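Local coordinates for protein tyrocidine synthase 2 (Brevibacillus parabrevis, PDB 6TA8) that belongs to the nonribosomal peptide synthetases and is represented here by a domain of the condensation-domain family, a two-lobed fold of helices packed on mixed sheets, at residues 37-45 with 320-328; 221-231 with 371-379. One frame throughout, in Å; residues are numbered along the deposited sequence.

Interaction 1: 37-45 with 320-328; sequences LTPIQKWFF and IGWFTSQYP
Ile40 lies across one face of the Trp322 indole, the two side chains meeting at about a right angle. A CH-pi contact results: Ile40 CG1 sits 3.7 Å from the centroid of the six-membered ring of Trp322. With CG1 anti to the backbone N (chi1 -167°), this branch spreads over the indole while Ile40 CG2 comes down near the Trp322 carbonyl. A beta-branched residue suits the spot, because one branch can meet the aromatic face while the other packs on backbone. Further apolar contacts come from the next helical turn. Phe44 CB abuts Trp322 CZ3 at 3.8 Å, near the indole plane, and Trp43 CZ3 is 4.1 Å from Trp322 CH2, which lies at the edge of the Trp43 ring.

The polar contact is looser: Gln326, extended beyond CG, sets OE1 3.9 Å from Trp43 CE2, over the middle of the ring face, with its amide plane turned 78° from the ring. Its NE2 hydrogen-bonds Glu303 in the adjoining strand 297-304.

Thr38 and Gln41 build a capping box at the start of helix 39-46. Thr38 N donates to Gln41 OE1 at 2.9 Å in a nearly straight bond (169°), whereas the return bond from Gln41 N to Thr38 OG1 is weak. Gln41 NE2 reaches the backbone of Leu165, in the HHxxxDG signature of this family. Trp322 stacks with His164 of the same signature, and Phe323 N bonds to Asp168.

No hydrogen bond links 37-45 to 320-328 directly. Shape and aromatic surface therefore hold the two together, while Gln41, Trp322 and Phe323 each meet the signature loop, an arrangement consistent with both segments being fitted to that motif.

Interaction 2: 221-231 with 371-379; sequences VAYWHNLETTT and LQPPLAFTL
Val221 CG1 packs against the ring of Pro373, 3.7 Å from its CD, and Val221 CG2 meets Leu371 CG. The stiff proline ring gives the valine a fixed apolar surface at the start of helix 221-229. The His225 ring lies by Pro373 and Pro374, with His225 ND1 3.4 Å from Pro374 O. Leu375 CD1 touches Trp224 CB at 4.0 Å. At the far end of the helix Leu379 takes over: its CD2 meets Leu227 CD2 at 4.0 Å, while CD1 lies 3.7 Å from Glu228 CA and also packs beside Thr231.

Between these apolar ends Glu228 supplies the polar link. Its CG is anti to the carbonyl carbon (chi1 -69°) and the chain then runs extended, which carries the carboxylate to the loop backbone. OE1 accepts a weak hydrogen bond from Thr378 N at 3.3 Å, and Phe377 N is 2.9 Å from the same oxygen. A carboxylate suits this place because both backbone nitrogens lie close to it. Leu375 CD2, 3.0 Å from Glu228 OE2, also rests over the centre of the Phe377 ring face, so this branch lies between ring and carboxylate while CD1 packs on the helix.

In the second shell, Tyr360 OH and Glu228 OE2 share a weak hydrogen bond, and the Tyr360 ring meets both the Trp224 and Phe377 rings edge-to-face; Glu220 receives the indole N-H of Trp224.

Helix 359-365 thus lies against both partners, with its Leu363 touching Trp224 and Phe377; strand 325-332, through Val330, backs Leu227, Thr231 and Leu379.

From the N terminus the chain passes 37-45, then 221-231, and only later 320-328 and 371-379, so the two contacts cross rather than nest. Interaction 1 closes a loop of 274 residues, bringing the turn before edge strand 325-332 of the six-stranded sheet, and the start of that strand, back to the early helix 39-46. Interaction 2 opens within that loop and closes after it, spanning 139 residues and binding helix 221-229 to the loop ahead of strand 383-390. Their centres are about 20 Å apart, yet they touch where Pro328 CB meets Leu379 CD2 at 3.8 Å. Strand 325-332 therefore connects the buried centre of the domain with its periphery.

Interaction 1: 37-45 with 320-328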
loop_
_atom_site.group_PDB
_atom_site.type_symbol
_atom_site.label_atom_id
_atom_site.label_comp_id
_atom_site.label_asym_id
_atom_site.label_seq_id
_atom_site.Cartn_x
_atom_site.Cartn_y
_atom_site.Cartn_z
ATOM N N LEU A 37 13.995 -3.915 12.191
ATOM C CA LEU A 37 13.308 -3.074 11.219
ATOM C C LEU A 37 13.416 -3.695 9.831
ATOM O O LEU A 37 14.521 -3.968 9.349
ATOM C CB LEU A 37 13.895 -1.663 11.225
ATOM C CG LEU A 37 13.605 -0.781 12.443
ATOM C CD1 LEU A 37 14.402 0.512 12.366
ATOM C CD2 LEU A 37 12.117 -0.488 12.557
ATOM N N THR A 38 12.270 -3.916 9.191
ATOM C CA THR A 38 12.250 -4.415 7.829
ATOM C C THR A 38 12.688 -3.312 6.864
ATOM O O THR A 38 12.711 -2.134 7.230
ATOM C CB THR A 38 10.852 -4.924 7.474
ATOM O OG1 THR A 38 9.907 -3.854 7.581
ATOM C CG2 THR A 38 10.446 -6.049 8.410
ATOM N N PRO A 39 13.066 -3.672 5.629
ATOM C CA PRO A 39 13.513 -2.634 4.679
ATOM C C PRO A 39 12.505 -1.519 4.462
ATOM O O PRO A 39 12.896 -0.346 4.401
ATOM C CB PRO A 39 13.760 -3.433 3.391
ATOM C CG PRO A 39 14.117 -4.790 3.865
ATOM C CD PRO A 39 13.291 -5.029 5.100
ATOM N N ILE A 40 11.217 -1.846 4.338
ATOM C CA ILE A 40 10.217 -0.803 4.135
ATOM C C ILE A 40 10.044 0.025 5.403
ATOM O O ILE A 40 9.648 1.196 5.339
ATOM C CB ILE A 40 8.887 -1.420 3.663
ATOM C CG1 ILE A 40 7.946 -0.334 3.138
ATOM C CG2 ILE A 40 8.230 -2.217 4.781
ATOM C CD1 ILE A 40 8.538 0.508 2.029
ATOM N N GLN A 41 10.347 -0.553 6.566
ATOM C CA GLN A 41 10.328 0.216 7.803
ATOM C C GLN A 41 11.556 1.109 7.915
ATOM O O GLN A 41 11.455 2.253 8.376
ATOM C CB GLN A 41 10.233 -0.725 9.004
ATOM C CG GLN A 41 8.853 -1.332 9.200
ATOM C CD GLN A 41 8.835 -2.401 10.273
ATOM O OE1 GLN A 41 9.853 -3.037 10.548
ATOM N NE2 GLN A 41 7.675 -2.606 10.885
ATOM N N LYS A 42 12.720 0.607 7.495
ATOM C CA LYS A 42 13.922 1.435 7.468
ATOM C C LYS A 42 13.769 2.590 6.488
ATOM O O LYS A 42 14.232 3.706 6.753
ATOM C CB LYS A 42 15.138 0.584 7.098
ATOM C CG LYS A 42 15.914 0.034 8.283
ATOM C CD LYS A 42 17.289 -0.450 7.846
ATOM C CE LYS A 42 18.155 -0.828 9.036
ATOM N NZ LYS A 42 17.690 -2.085 9.685
ATOM N N TRP A 43 13.125 2.338 5.346
ATOM C CA TRP A 43 12.916 3.390 4.357
ATOM C C TRP A 43 12.026 4.502 4.897
ATOM O O TRP A 43 12.189 5.667 4.517
ATOM C CB TRP A 43 12.316 2.788 3.085
ATOM C CG TRP A 43 11.755 3.794 2.128
ATOM C CD1 TRP A 43 12.427 4.440 1.132
ATOM C CD2 TRP A 43 10.402 4.261 2.067
ATOM N NE1 TRP A 43 11.577 5.284 0.458
ATOM C CE2 TRP A 43 10.328 5.193 1.014
ATOM C CE3 TRP A 43 9.246 3.985 2.806
ATOM C CZ2 TRP A 43 9.146 5.850 0.679
ATOM C CZ3 TRP A 43 8.073 4.638 2.471
ATOM C CH2 TRP A 43 8.032 5.559 1.418
ATOM N N PHE A 44 11.086 4.166 5.784
ATOM C CA PHE A 44 10.200 5.180 6.346
ATOM C C PHE A 44 10.957 6.127 7.270
ATOM O O PHE A 44 10.737 7.343 7.239
ATOM C CB PHE A 44 9.044 4.508 7.088
ATOM C CG PHE A 44 8.194 5.460 7.883
ATOM C CD1 PHE A 44 7.213 6.218 7.264
ATOM C CD2 PHE A 44 8.368 5.590 9.252
ATOM C CE1 PHE A 44 6.428 7.092 7.994
ATOM C CE2 PHE A 44 7.588 6.464 9.987
ATOM C CZ PHE A 44 6.616 7.215 9.356
ATOM N N PHE A 45 11.855 5.588 8.099
ATOM C CA PHE A 45 12.599 6.424 9.033
ATOM C C PHE A 45 13.723 7.192 8.350
ATOM O O PHE A 45 14.033 8.316 8.757
ATOM C CB PHE A 45 13.161 5.568 10.168
ATOM C CG PHE A 45 12.114 5.068 11.120
ATOM C CD1 PHE A 45 11.485 5.938 11.995
ATOM C CD2 PHE A 45 11.754 3.732 11.137
ATOM C CE1 PHE A 45 10.518 5.485 12.869
ATOM C CE2 PHE A 45 10.788 3.272 12.009
ATOM C CZ PHE A 45 10.170 4.150 12.877
ATOM N N ILE A 320 -0.495 -9.886 9.769
ATOM C CA ILE A 320 -0.723 -8.464 9.546
ATOM C C ILE A 320 0.587 -7.724 9.780
ATOM O O ILE A 320 1.274 -7.961 10.781
ATOM C CB ILE A 320 -1.839 -7.932 10.461
ATOM C CG1 ILE A 320 -3.198 -8.439 9.974
ATOM C CG2 ILE A 320 -1.819 -6.410 10.523
ATOM C CD1 ILE A 320 -4.368 -7.884 10.744
ATOM N N GLY A 321 0.939 -6.843 8.853
ATOM C CA GLY A 321 2.181 -6.102 8.956
ATOM C C GLY A 321 2.390 -5.275 7.710
ATOM O O GLY A 321 1.566 -5.275 6.790
ATOM N N TRP A 322 3.510 -4.555 7.695
ATOM C CA TRP A 322 3.910 -3.749 6.541
ATOM C C TRP A 322 4.944 -4.553 5.758
ATOM O O TRP A 322 6.146 -4.475 6.015
ATOM C CB TRP A 322 4.451 -2.392 6.976
ATOM C CG TRP A 322 4.490 -1.385 5.862
ATOM C CD1 TRP A 322 3.939 -1.518 4.621
ATOM C CD2 TRP A 322 5.116 -0.096 5.886
ATOM N NE1 TRP A 322 4.180 -0.392 3.871
ATOM C CE2 TRP A 322 4.901 0.497 4.626
ATOM C CE3 TRP A 322 5.834 0.616 6.852
ATOM C CZ2 TRP A 322 5.377 1.767 4.307
ATOM C CZ3 TRP A 322 6.307 1.878 6.532
ATOM C CH2 TRP A 322 6.077 2.438 5.271
ATOM N N PHE A 323 4.463 -5.331 4.790
ATOM C CA PHE A 323 5.303 -6.209 3.988
ATOM C C PHE A 323 5.661 -5.609 2.634
ATOM O O PHE A 323 6.232 -6.310 1.793
ATOM C CB PHE A 323 4.609 -7.558 3.782
ATOM C CG PHE A 323 4.559 -8.415 5.015
ATOM C CD1 PHE A 323 3.714 -8.096 6.067
ATOM C CD2 PHE A 323 5.347 -9.549 5.117
ATOM C CE1 PHE A 323 3.664 -8.888 7.200
ATOM C CE2 PHE A 323 5.301 -10.345 6.244
ATOM C CZ PHE A 323 4.460 -10.014 7.288
ATOM N N THR A 324 5.344 -4.334 2.410
ATOM C CA THR A 324 5.506 -3.728 1.093
ATOM C C THR A 324 6.952 -3.808 0.620
ATOM O O THR A 324 7.882 -3.459 1.352
ATOM C CB THR A 324 5.042 -2.270 1.130
ATOM O OG1 THR A 324 3.617 -2.226 1.264
ATOM C CG2 THR A 324 5.448 -1.540 -0.144
ATOM N N SER A 325 7.135 -4.280 -0.610
ATOM C CA SER A 325 8.443 -4.356 -1.246
ATOM C C SER A 325 8.475 -3.400 -2.429
ATOM O O SER A 325 7.592 -3.444 -3.292
ATOM C CB SER A 325 8.749 -5.782 -1.709
ATOM O OG SER A 325 8.027 -6.099 -2.886
ATOM N N GLN A 326 9.487 -2.540 -2.465
ATOM C CA GLN A 326 9.660 -1.568 -3.534
ATOM C C GLN A 326 10.874 -1.935 -4.375
ATOM O O GLN A 326 11.913 -2.338 -3.842
ATOM C CB GLN A 326 9.820 -0.152 -2.972
ATOM C CG GLN A 326 8.560 0.408 -2.331
ATOM C CD GLN A 326 8.791 1.751 -1.666
ATOM O OE1 GLN A 326 9.895 2.049 -1.209
ATOM N NE2 GLN A 326 7.748 2.570 -1.606
ATOM N N TYR A 327 10.738 -1.793 -5.696
ATOM C CA TYR A 327 11.822 -2.122 -6.610
ATOM C C TYR A 327 11.595 -1.401 -7.924
ATOM O O TYR A 327 10.447 -1.321 -8.379
ATOM C CB TYR A 327 11.921 -3.634 -6.845
ATOM C CG TYR A 327 10.645 -4.281 -7.337
ATOM C CD1 TYR A 327 9.618 -4.593 -6.457
ATOM C CD2 TYR A 327 10.476 -4.598 -8.679
ATOM C CE1 TYR A 327 8.455 -5.186 -6.898
ATOM C CE2 TYR A 327 9.314 -5.196 -9.130
ATOM C CZ TYR A 327 8.308 -5.489 -8.234
ATOM O OH TYR A 327 7.148 -6.086 -8.669
ATOM N N PRO A 328 12.642 -0.874 -8.556
ATOM C CA PRO A 328 12.453 -0.139 -9.811
ATOM C C PRO A 328 12.233 -1.068 -10.995
ATOM O O PRO A 328 12.846 -2.133 -11.105
ATOM C CB PRO A 328 13.762 0.645 -9.955
ATOM C CG PRO A 328 14.770 -0.198 -9.253
ATOM C CD PRO A 328 14.045 -0.858 -8.108
#

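Interaction 2: 221-231 with 371-379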
loop_
_atom_site.group_PDB
_atom_site.type_symbol
_atom_site.label_atom_id
_atom_site.label_comp_id
_atom_site.label_asym_id
_atom_site.label_seq_id
_atom_site.Cartn_x
_atom_site.Cartn_y
_atom_site.Cartn_z
ATOM N N VAL A 221 22.444 -10.305 -7.702
ATOM C CA VAL A 221 23.224 -9.078 -7.838
ATOM C C VAL A 221 23.541 -8.794 -9.300
ATOM O O VAL A 221 23.529 -7.637 -9.739
ATOM C CB VAL A 221 24.505 -9.162 -6.986
ATOM C CG1 VAL A 221 25.287 -7.861 -7.068
ATOM C CG2 VAL A 221 24.159 -9.492 -5.542
ATOM N N ALA A 222 23.822 -9.842 -10.080
ATOM C CA ALA A 222 24.143 -9.644 -11.490
ATOM C C ALA A 222 22.974 -9.037 -12.255
ATOM O O ALA A 222 23.184 -8.249 -13.185
ATOM C CB ALA A 222 24.563 -10.970 -12.126
ATOM N N TYR A 223 21.741 -9.383 -11.882
ATOM C CA TYR A 223 20.580 -8.827 -12.569
ATOM C C TYR A 223 20.384 -7.357 -12.219
ATOM O O TYR A 223 20.240 -6.511 -13.109
ATOM C CB TYR A 223 19.326 -9.630 -12.226
ATOM C CG TYR A 223 18.050 -8.942 -12.651
ATOM C CD1 TYR A 223 17.647 -8.950 -13.979
ATOM C CD2 TYR A 223 17.253 -8.276 -11.727
ATOM C CE1 TYR A 223 16.486 -8.319 -14.376
ATOM C CE2 TYR A 223 16.089 -7.641 -12.117
ATOM C CZ TYR A 223 15.711 -7.667 -13.442
ATOM O OH TYR A 223 14.555 -7.038 -13.840
ATOM N N TRP A 224 20.368 -7.035 -10.923
ATOM C CA TRP A 224 20.163 -5.652 -10.508
ATOM C C TRP A 224 21.318 -4.757 -10.939
ATOM O O TRP A 224 21.107 -3.574 -11.229
ATOM C CB TRP A 224 19.970 -5.576 -8.994
ATOM C CG TRP A 224 18.795 -6.359 -8.488
ATOM C CD1 TRP A 224 18.832 -7.477 -7.707
ATOM C CD2 TRP A 224 17.409 -6.080 -8.726
ATOM N NE1 TRP A 224 17.555 -7.912 -7.443
ATOM C CE2 TRP A 224 16.664 -7.072 -8.057
ATOM C CE3 TRP A 224 16.726 -5.090 -9.439
ATOM C CZ2 TRP A 224 15.271 -7.103 -8.080
ATOM C CZ3 TRP A 224 15.343 -5.122 -9.460
ATOM C CH2 TRP A 224 14.631 -6.121 -8.785
ATOM N N HIS A 225 22.540 -5.296 -10.987
ATOM C CA HIS A 225 23.670 -4.513 -11.477
ATOM C C HIS A 225 23.577 -4.300 -12.982
ATOM O O HIS A 225 23.900 -3.216 -13.483
ATOM C CB HIS A 225 24.985 -5.199 -11.112
ATOM C CG HIS A 225 26.201 -4.461 -11.578
ATOM N ND1 HIS A 225 26.583 -3.248 -11.049
ATOM C CD2 HIS A 225 27.122 -4.765 -12.524
ATOM C CE1 HIS A 225 27.686 -2.835 -11.648
ATOM N NE2 HIS A 225 28.033 -3.738 -12.548
ATOM N N ASN A 226 23.147 -5.327 -13.719
ATOM C CA ASN A 226 22.922 -5.167 -15.152
ATOM C C ASN A 226 21.845 -4.125 -15.421
ATOM O O ASN A 226 21.949 -3.343 -16.371
ATOM C CB ASN A 226 22.535 -6.509 -15.776
ATOM C CG ASN A 226 22.154 -6.388 -17.243
ATOM O OD1 ASN A 226 21.033 -6.002 -17.577
ATOM N ND2 ASN A 226 23.088 -6.725 -18.125
ATOM N N LEU A 227 20.803 -4.096 -14.590
ATOM C CA LEU A 227 19.733 -3.126 -14.787
ATOM C C LEU A 227 20.219 -1.702 -14.541
ATOM O O LEU A 227 19.822 -0.775 -15.255
ATOM C CB LEU A 227 18.552 -3.464 -13.877
ATOM C CG LEU A 227 17.257 -2.679 -14.095
ATOM C CD1 LEU A 227 16.497 -3.197 -15.312
ATOM C CD2 LEU A 227 16.379 -2.730 -12.855
ATOM N N GLU A 228 21.093 -1.502 -13.552
ATOM C CA GLU A 228 21.478 -0.141 -13.200
ATOM C C GLU A 228 22.466 0.477 -14.180
ATOM O O GLU A 228 22.626 1.702 -14.177
ATOM C CB GLU A 228 22.066 -0.103 -11.790
ATOM C CG GLU A 228 21.045 -0.373 -10.708
ATOM C CD GLU A 228 21.618 -0.212 -9.324
ATOM O OE1 GLU A 228 22.775 0.242 -9.211
ATOM O OE2 GLU A 228 20.911 -0.543 -8.350
ATOM N N THR A 229 23.115 -0.324 -15.027
ATOM C CA THR A 229 24.143 0.188 -15.926
ATOM C C THR A 229 23.666 0.375 -17.360
ATOM O O THR A 229 24.283 1.145 -18.107
ATOM C CB THR A 229 25.357 -0.747 -15.934
ATOM O OG1 THR A 229 24.940 -2.076 -16.274
ATOM C CG2 THR A 229 26.025 -0.764 -14.568
ATOM N N THR A 230 22.597 -0.306 -17.762
ATOM C CA THR A 230 22.090 -0.234 -19.123
ATOM C C THR A 230 20.959 0.775 -19.282
ATOM O O THR A 230 20.440 0.930 -20.391
ATOM C CB THR A 230 21.608 -1.616 -19.581
ATOM O OG1 THR A 230 21.352 -1.604 -20.991
ATOM C CG2 THR A 230 20.335 -2.011 -18.845
ATOM N N THR A 231 20.563 1.465 -18.218
ATOM C CA THR A 231 19.461 2.415 -18.283
ATOM C C THR A 231 19.963 3.835 -18.458
ATOM O O THR A 231 20.969 4.233 -17.868
ATOM C CB THR A 231 18.590 2.355 -17.031
ATOM O OG1 THR A 231 19.426 2.550 -15.877
ATOM C CG2 THR A 231 17.863 1.030 -16.946
ATOM N N LEU A 371 28.935 -6.701 -1.924
ATOM C CA LEU A 371 28.604 -7.628 -2.997
ATOM C C LEU A 371 29.679 -7.603 -4.077
ATOM O O LEU A 371 30.164 -6.537 -4.467
ATOM C CB LEU A 371 27.238 -7.279 -3.591
ATOM C CG LEU A 371 26.023 -7.377 -2.656
ATOM C CD1 LEU A 371 26.175 -8.522 -1.663
ATOM C CD2 LEU A 371 25.752 -6.062 -1.926
ATOM N N GLN A 372 30.051 -8.791 -4.556
ATOM C CA GLN A 372 31.163 -8.911 -5.497
ATOM C C GLN A 372 31.001 -8.049 -6.745
ATOM O O GLN A 372 31.995 -7.428 -7.160
ATOM C CB GLN A 372 31.369 -10.389 -5.863
ATOM C CG GLN A 372 31.583 -11.299 -4.662
ATOM C CD GLN A 372 30.651 -12.498 -4.660
ATOM O OE1 GLN A 372 30.289 -13.019 -5.715
ATOM N NE2 GLN A 372 30.258 -12.939 -3.470
ATOM N N PRO A 373 29.836 -7.961 -7.385
ATOM C CA PRO A 373 29.613 -6.880 -8.349
ATOM C C PRO A 373 29.195 -5.612 -7.628
ATOM O O PRO A 373 28.212 -5.616 -6.872
ATOM C CB PRO A 373 28.479 -7.418 -9.239
ATOM C CG PRO A 373 28.335 -8.873 -8.878
ATOM C CD PRO A 373 28.754 -8.957 -7.452
ATOM N N PRO A 374 29.925 -4.509 -7.820
ATOM C CA PRO A 374 29.616 -3.279 -7.076
ATOM C C PRO A 374 28.230 -2.727 -7.375
ATOM O O PRO A 374 28.053 -1.949 -8.317
ATOM C CB PRO A 374 30.714 -2.307 -7.529
ATOM C CG PRO A 374 31.815 -3.182 -8.046
ATOM C CD PRO A 374 31.128 -4.364 -8.656
ATOM N N LEU A 375 27.242 -3.127 -6.578
ATOM C CA LEU A 375 25.894 -2.588 -6.698
ATOM C C LEU A 375 25.830 -1.250 -5.972
ATOM O O LEU A 375 26.137 -1.171 -4.777
ATOM C CB LEU A 375 24.873 -3.570 -6.127
ATOM C CG LEU A 375 23.508 -3.652 -6.819
ATOM C CD1 LEU A 375 22.660 -4.751 -6.198
ATOM C CD2 LEU A 375 22.780 -2.321 -6.761
ATOM N N ALA A 376 25.430 -0.201 -6.689
ATOM C CA ALA A 376 25.403 1.145 -6.138
ATOM C C ALA A 376 24.000 1.683 -5.894
ATOM O O ALA A 376 23.864 2.710 -5.218
ATOM C CB ALA A 376 26.159 2.112 -7.062
ATOM N N PHE A 377 22.965 1.022 -6.412
ATOM C CA PHE A 377 21.577 1.462 -6.265
ATOM C C PHE A 377 21.416 2.908 -6.735
ATOM O O PHE A 377 21.127 3.815 -5.955
ATOM C CB PHE A 377 21.099 1.302 -4.819
ATOM C CG PHE A 377 21.404 -0.039 -4.222
ATOM C CD1 PHE A 377 20.540 -1.106 -4.401
ATOM C CD2 PHE A 377 22.556 -0.234 -3.476
ATOM C CE1 PHE A 377 20.819 -2.341 -3.852
ATOM C CE2 PHE A 377 22.842 -1.466 -2.925
ATOM C CZ PHE A 377 21.973 -2.522 -3.115
ATOM N N THR A 378 21.612 3.110 -8.039
ATOM C CA THR A 378 21.613 4.445 -8.623
ATOM C C THR A 378 20.275 4.847 -9.228
ATOM O O THR A 378 20.090 6.027 -9.544
ATOM C CB THR A 378 22.701 4.554 -9.699
ATOM O OG1 THR A 378 22.440 3.610 -10.745
ATOM C CG2 THR A 378 24.071 4.279 -9.104
ATOM N N LEU A 379 19.348 3.909 -9.397
ATOM C CA LEU A 379 18.062 4.222 -10.009
ATOM C C LEU A 379 17.192 4.998 -9.027
ATOM O O LEU A 379 16.893 4.513 -7.930
ATOM C CB LEU A 379 17.362 2.939 -10.451
ATOM C CG LEU A 379 17.524 2.518 -11.914
ATOM C CD1 LEU A 379 18.991 2.407 -12.291
ATOM C CD2 LEU A 379 16.803 1.204 -12.166
#